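Local coordinates for attaching and effacing protein, pathogenesis factor (Escherichia coli, PDB 4E9L) that probably acts as a surface adhesin of the intimin/invasin family, this piece being a row of invasin-type immunoglobulin-like domains, at residues A[231-236]-A[246-251]; A[212-217]-A[269-274]. All coordinates share one frame; numbering follows the deposited sequence. Where two conformers were deposited one is given.

Interaction 1 (A[231-236]-A[246-251])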
loop_
_atom_site.group_PDB
_atom_site.type_symbol
_atom_site.label_atom_id
_atom_site.label_comp_id
_atom_site.label_asym_id
_atom_site.label_seq_id
_atom_site.Cartn_x
_atom_site.Cartn_y
_atom_site.Cartn_z
ATOM N N LEU A 231 -3.716 -3.253 12.656
ATOM C CA LEU A 231 -2.944 -2.036 12.454
ATOM C C LEU A 231 -3.736 -0.764 12.543
ATOM O O LEU A 231 -4.961 -0.754 12.396
ATOM C CB LEU A 231 -2.312 -2.068 11.030
ATOM C CG LEU A 231 -1.475 -3.286 10.611
ATOM C CD1 LEU A 231 -1.332 -3.331 9.113
ATOM C CD2 LEU A 231 -0.068 -3.268 11.271
ATOM N N SER A 232 -2.989 0.325 12.739
ATOM C CA SER A 232 -3.481 1.695 12.714
ATOM C C SER A 232 -2.417 2.530 11.993
ATOM O O SER A 232 -1.526 1.961 11.342
ATOM C CB SER A 232 -3.736 2.217 14.125
ATOM O OG SER A 232 -4.377 3.476 14.022
ATOM N N ALA A 233 -2.487 3.857 12.080
ATOM C CA ALA A 233 -1.499 4.704 11.421
ATOM C C ALA A 233 -1.365 6.026 12.105
ATOM O O ALA A 233 -2.305 6.528 12.736
ATOM C CB ALA A 233 -1.857 4.911 9.940
ATOM N N SER A 234 -0.193 6.610 11.941
ATOM C CA SER A 234 0.131 7.939 12.436
ATOM C C SER A 234 0.430 8.806 11.190
ATOM O O SER A 234 1.186 8.378 10.303
ATOM C CB SER A 234 1.366 7.867 13.333
ATOM O OG SER A 234 1.742 9.170 13.734
ATOM N N LEU A 235 -0.169 10.003 11.131
ATOM C CA LEU A 235 0.036 10.980 10.061
ATOM C C LEU A 235 0.718 12.206 10.661
ATOM O O LEU A 235 0.270 12.711 11.684
ATOM C CB LEU A 235 -1.304 11.397 9.399
ATOM C CG LEU A 235 -2.073 10.325 8.604
ATOM C CD1 LEU A 235 -3.267 10.946 7.898
ATOM C CD2 LEU A 235 -1.188 9.675 7.517
ATOM N N THR A 236 1.804 12.663 10.054
ATOM C CA THR A 236 2.543 13.843 10.530
ATOM C C THR A 236 2.884 14.761 9.354
ATOM O O THR A 236 2.751 14.359 8.196
ATOM C CB THR A 236 3.789 13.457 11.348
ATOM O OG1 THR A 236 4.649 12.641 10.552
ATOM C CG2 THR A 236 3.455 12.756 12.657
ATOM N N SER A 246 -7.774 4.873 6.191
ATOM C CA SER A 246 -8.875 3.911 6.312
ATOM C C SER A 246 -8.456 2.682 7.129
ATOM O O SER A 246 -7.318 2.580 7.602
ATOM C CB SER A 246 -9.295 3.458 4.907
ATOM O OG SER A 246 -8.334 2.569 4.325
ATOM N N SER A 247 -9.368 1.694 7.239
ATOM C CA SER A 247 -9.086 0.392 7.825
ATOM C C SER A 247 -8.049 -0.302 6.895
ATOM O O SER A 247 -7.919 0.077 5.738
ATOM C CB SER A 247 -10.355 -0.461 7.846
ATOM O OG SER A 247 -10.832 -0.654 6.520
ATOM N N TRP A 248 -7.312 -1.283 7.413
ATOM C CA TRP A 248 -6.322 -2.029 6.628
ATOM C C TRP A 248 -6.924 -3.327 6.078
ATOM O O TRP A 248 -7.797 -3.929 6.712
ATOM C CB TRP A 248 -5.072 -2.329 7.466
ATOM C CG TRP A 248 -4.307 -1.077 7.787
ATOM C CD1 TRP A 248 -4.601 -0.162 8.759
ATOM C CD2 TRP A 248 -3.145 -0.581 7.102
ATOM N NE1 TRP A 248 -3.703 0.879 8.718
ATOM C CE2 TRP A 248 -2.782 0.637 7.723
ATOM C CE3 TRP A 248 -2.397 -1.029 6.001
ATOM C CZ2 TRP A 248 -1.705 1.414 7.276
ATOM C CZ3 TRP A 248 -1.327 -0.264 5.553
ATOM C CH2 TRP A 248 -0.977 0.935 6.199
ATOM N N THR A 249 -6.486 -3.712 4.886
ATOM C CA THR A 249 -6.890 -4.971 4.247
ATOM C C THR A 249 -5.658 -5.830 4.080
ATOM O O THR A 249 -4.731 -5.441 3.359
ATOM C CB THR A 249 -7.570 -4.750 2.888
ATOM O OG1 THR A 249 -8.672 -3.860 3.058
ATOM C CG2 THR A 249 -8.073 -6.091 2.278
ATOM N N GLU A 250 -5.681 -7.026 4.679
ATOM C CA GLU A 250 -4.594 -7.980 4.532
ATOM C C GLU A 250 -4.708 -8.645 3.172
ATOM O O GLU A 250 -5.805 -9.064 2.782
ATOM C CB GLU A 250 -4.616 -9.011 5.669
ATOM C CG GLU A 250 -3.348 -9.853 5.660
ATOM C CD GLU A 250 -3.133 -10.752 6.852
ATOM O OE1 GLU A 250 -3.943 -10.710 7.805
ATOM O OE2 GLU A 250 -2.130 -11.494 6.833
ATOM N N LYS A 251 -3.600 -8.663 2.415
ATOM C CA LYS A 251 -3.572 -9.203 1.048
ATOM C C LYS A 251 -2.755 -10.490 0.948
ATOM O O LYS A 251 -2.432 -10.931 -0.150
ATOM C CB LYS A 251 -3.048 -8.157 0.047
ATOM C CG LYS A 251 -3.903 -6.901 -0.105
ATOM C CD LYS A 251 -5.249 -7.223 -0.787
ATOM C CE LYS A 251 -6.075 -5.998 -1.046
ATOM N NZ LYS A 251 -7.440 -6.349 -1.527
#

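Interaction 2 (A[212-217]-A[269-274])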
loop_
_atom_site.group_PDB
_atom_site.type_symbol
_atom_site.label_atom_id
_atom_site.label_comp_id
_atom_site.label_asym_id
_atom_site.label_seq_id
_atom_site.Cartn_x
_atom_site.Cartn_y
_atom_site.Cartn_z
ATOM N N THR A 212 -4.647 8.042 -2.081
ATOM C CA THR A 212 -3.672 7.088 -2.619
ATOM C C THR A 212 -3.698 5.810 -1.761
ATOM O O THR A 212 -4.318 5.792 -0.698
ATOM C CB THR A 212 -2.250 7.716 -2.765
ATOM O OG1 THR A 212 -1.441 6.848 -3.566
ATOM C CG2 THR A 212 -1.542 7.912 -1.437
ATOM N N THR A 213 -3.034 4.749 -2.233
ATOM C CA THR A 213 -2.930 3.486 -1.528
ATOM C C THR A 213 -1.611 3.424 -0.799
ATOM O O THR A 213 -0.557 3.772 -1.350
ATOM C CB THR A 213 -3.095 2.274 -2.478
ATOM O OG1 THR A 213 -4.336 2.410 -3.171
ATOM C CG2 THR A 213 -3.086 0.943 -1.710
ATOM N N VAL A 214 -1.685 3.025 0.445
ATOM C CA VAL A 214 -0.519 2.818 1.310
ATOM C C VAL A 214 -0.355 1.307 1.395
ATOM O O VAL A 214 -1.342 0.620 1.662
ATOM C CB VAL A 214 -0.740 3.418 2.719
ATOM C CG1 VAL A 214 0.498 3.220 3.602
ATOM C CG2 VAL A 214 -1.088 4.879 2.628
ATOM N N THR A 215 0.866 0.789 1.186
ATOM C CA THR A 215 1.131 -0.653 1.326
ATOM C C THR A 215 2.174 -0.856 2.450
ATOM O O THR A 215 3.218 -0.183 2.465
ATOM C CB THR A 215 1.649 -1.268 -0.012
ATOM O OG1 THR A 215 0.699 -1.066 -1.057
ATOM C CG2 THR A 215 1.901 -2.771 0.090
ATOM N N LEU A 216 1.885 -1.779 3.380
ATOM C CA LEU A 216 2.825 -2.182 4.421
ATOM C C LEU A 216 3.236 -3.637 4.126
ATOM O O LEU A 216 2.373 -4.480 3.899
ATOM C CB LEU A 216 2.196 -2.114 5.834
ATOM C CG LEU A 216 3.061 -2.742 6.974
ATOM C CD1 LEU A 216 4.307 -1.861 7.305
ATOM C CD2 LEU A 216 2.233 -2.945 8.236
ATOM N N VAL A 217 4.536 -3.933 4.146
ATOM C CA VAL A 217 4.992 -5.314 4.043
ATOM C C VAL A 217 5.627 -5.547 5.436
ATOM O O VAL A 217 6.607 -4.894 5.798
ATOM C CB VAL A 217 5.911 -5.624 2.825
ATOM C CG1 VAL A 217 6.412 -7.059 2.893
ATOM C CG2 VAL A 217 5.145 -5.427 1.515
ATOM N N LEU A 269 3.451 15.406 3.935
ATOM C CA LEU A 269 2.698 14.439 4.713
ATOM C C LEU A 269 3.524 13.147 4.841
ATOM O O LEU A 269 4.086 12.670 3.854
ATOM C CB LEU A 269 1.367 14.159 3.969
ATOM C CG LEU A 269 0.387 13.164 4.590
ATOM C CD1 LEU A 269 0.080 13.527 6.011
ATOM C CD2 LEU A 269 -0.915 13.140 3.807
ATOM N N ARG A 270 3.590 12.594 6.053
ATOM C CA ARG A 270 4.296 11.339 6.327
ATOM C C ARG A 270 3.323 10.368 6.967
ATOM O O ARG A 270 2.525 10.777 7.817
ATOM C CB ARG A 270 5.513 11.558 7.249
ATOM C CG ARG A 270 6.651 12.314 6.574
ATOM C CD ARG A 270 7.800 12.650 7.517
ATOM N NE ARG A 270 7.406 13.534 8.620
ATOM C CZ ARG A 270 7.277 14.854 8.528
ATOM N NH1 ARG A 270 7.483 15.471 7.370
ATOM N NH2 ARG A 270 6.926 15.565 9.590
ATOM N N VAL A 271 3.368 9.091 6.538
ATOM C CA VAL A 271 2.506 8.045 7.049
ATOM C C VAL A 271 3.334 6.935 7.657
ATOM O O VAL A 271 4.185 6.345 6.987
ATOM C CB VAL A 271 1.439 7.525 6.029
ATOM C CG1 VAL A 271 2.055 7.101 4.705
ATOM C CG2 VAL A 271 0.577 6.395 6.622
ATOM N N MET A 272 3.068 6.650 8.920
ATOM C CA MET A 272 3.720 5.570 9.640
ATOM C C MET A 272 2.646 4.557 10.082
ATOM O O MET A 272 1.849 4.881 10.963
ATOM C CB MET A 272 4.527 6.114 10.839
ATOM C CG MET A 272 5.171 5.021 11.722
ATOM S SD MET A 272 6.214 3.876 10.777
ATOM C CE MET A 272 7.715 4.907 10.629
ATOM N N PRO A 273 2.584 3.341 9.486
ATOM C CA PRO A 273 1.649 2.332 10.007
ATOM C C PRO A 273 2.113 1.968 11.411
ATOM O O PRO A 273 3.319 2.045 11.724
ATOM C CB PRO A 273 1.833 1.120 9.076
ATOM C CG PRO A 273 2.634 1.616 7.937
ATOM C CD PRO A 273 3.456 2.761 8.448
ATOM N N LEU A 274 1.139 1.661 12.272
ATOM C CA LEU A 274 1.407 1.345 13.664
ATOM C C LEU A 274 0.920 -0.046 14.025
ATOM O O LEU A 274 -0.184 -0.442 13.638
ATOM C CB LEU A 274 0.717 2.358 14.603
ATOM C CG LEU A 274 1.053 3.846 14.480
ATOM C CD1 LEU A 274 0.061 4.680 15.276
ATOM C CD2 LEU A 274 2.464 4.155 14.953
#

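Interaction 1 (A[231-236]-A[246-251])
L231 lies over one face of the W248 indole, with its CB 3.9 Å from the centroid of the five-membered ring and 15° off the ring normal, a CH-pi contact. Its CD1 reaches the same face nearer the rim, 3.9 Å from W248 CD2, so the leucine meets the indole with two of its carbons; the two side chains cross at about a right angle. The backbone joins in, L231 O standing 3.7 Å from W248 CD1. CG of W248 is anti to its own carbonyl carbon (chi1 -68°), and chi2 near a right angle (79°) turns the indole so that a face, not an edge, meets L231. S232 turns its CB away, yet its carbonyl comes obliquely to the indole, with S232 O 3.6 Å from W248 NE1. This is a contact rather than a hydrogen bond. A233 follows with its methyl at the ring edge, near the plane and 4.4 Å from W248 CZ2. Just before the tryptophan, S246 OG donates to S247 O at 2.9 Å and also bonds to T259 N, which ties this backbone turn to the neighbouring strand 255-261. The 231-236 and 244-252 strands are outermost in the two sheets of one invasin-type, immunoglobulin-like domain, and no hydrogen bond joins the two segments: the W248 indole bridges the sandwich at its margin, against side chains and carbonyls of 231-233. W248 also touches V214 and L216 of strand 211-217, Y256 and A258 of strand 255-261, and, in the facing sheet, P273 of strand 267-275.

Interaction 2 (A[212-217]-A[269-274])
P273, packed on L216, and V214, packed on V271, give up the most surface between these two strands, which face each other across the interior of the beta sandwich. L216 CD1 reaches P273 CG at 3.9 Å while its other methyl, CD2, lies 4.2 Å from P273 CB, so the branched end of the leucine meets CB and CG of the pyrrolidine ring at a slant. With CG anti to the backbone N (chi1 171°), the leucine extends both methyls toward the facing sheet. V214, two residues earlier, also points across the interior and meets V271 through one methyl apiece, CG1 to CG1 at 4.3 Å. The CA atoms lie 8.3 Å apart at V214-V271 and 7.3 Å at L216-P273, a spacing that side chains fill. V199 and V201 of strand 198-201 add to this core, V199 touching both V214 and P273, and V201 both V214 and V271. Backbone hydrogen bonding runs within each sheet, V214 pairing with A258 and L216 with Y256. All four residues that touch are buried and apolar, and no hydrogen bond or salt bridge joins the segments, so hydrophobic packing holds the two sheets face to face here.

Interactions 1 and 2 are two bridges between the same pair of sheets in one domain, their centres about 7 Å apart: 212-217 with 269-274 joins inner strands, 231-236 with 246-251 outermost ones. Strands 231-236 and 267-275 are antiparallel neighbours, tied by probable hydrogen bonds of 2.8 Å from S232 O to L274 N and from S234 N to M272 O, which flank P273. L231 CD2 also packs on L274 O at 3.7 Å. L231 and W248 both touch residues of interaction 2, with L216 shared by the two, so the aliphatic core continues out to the partly exposed margin.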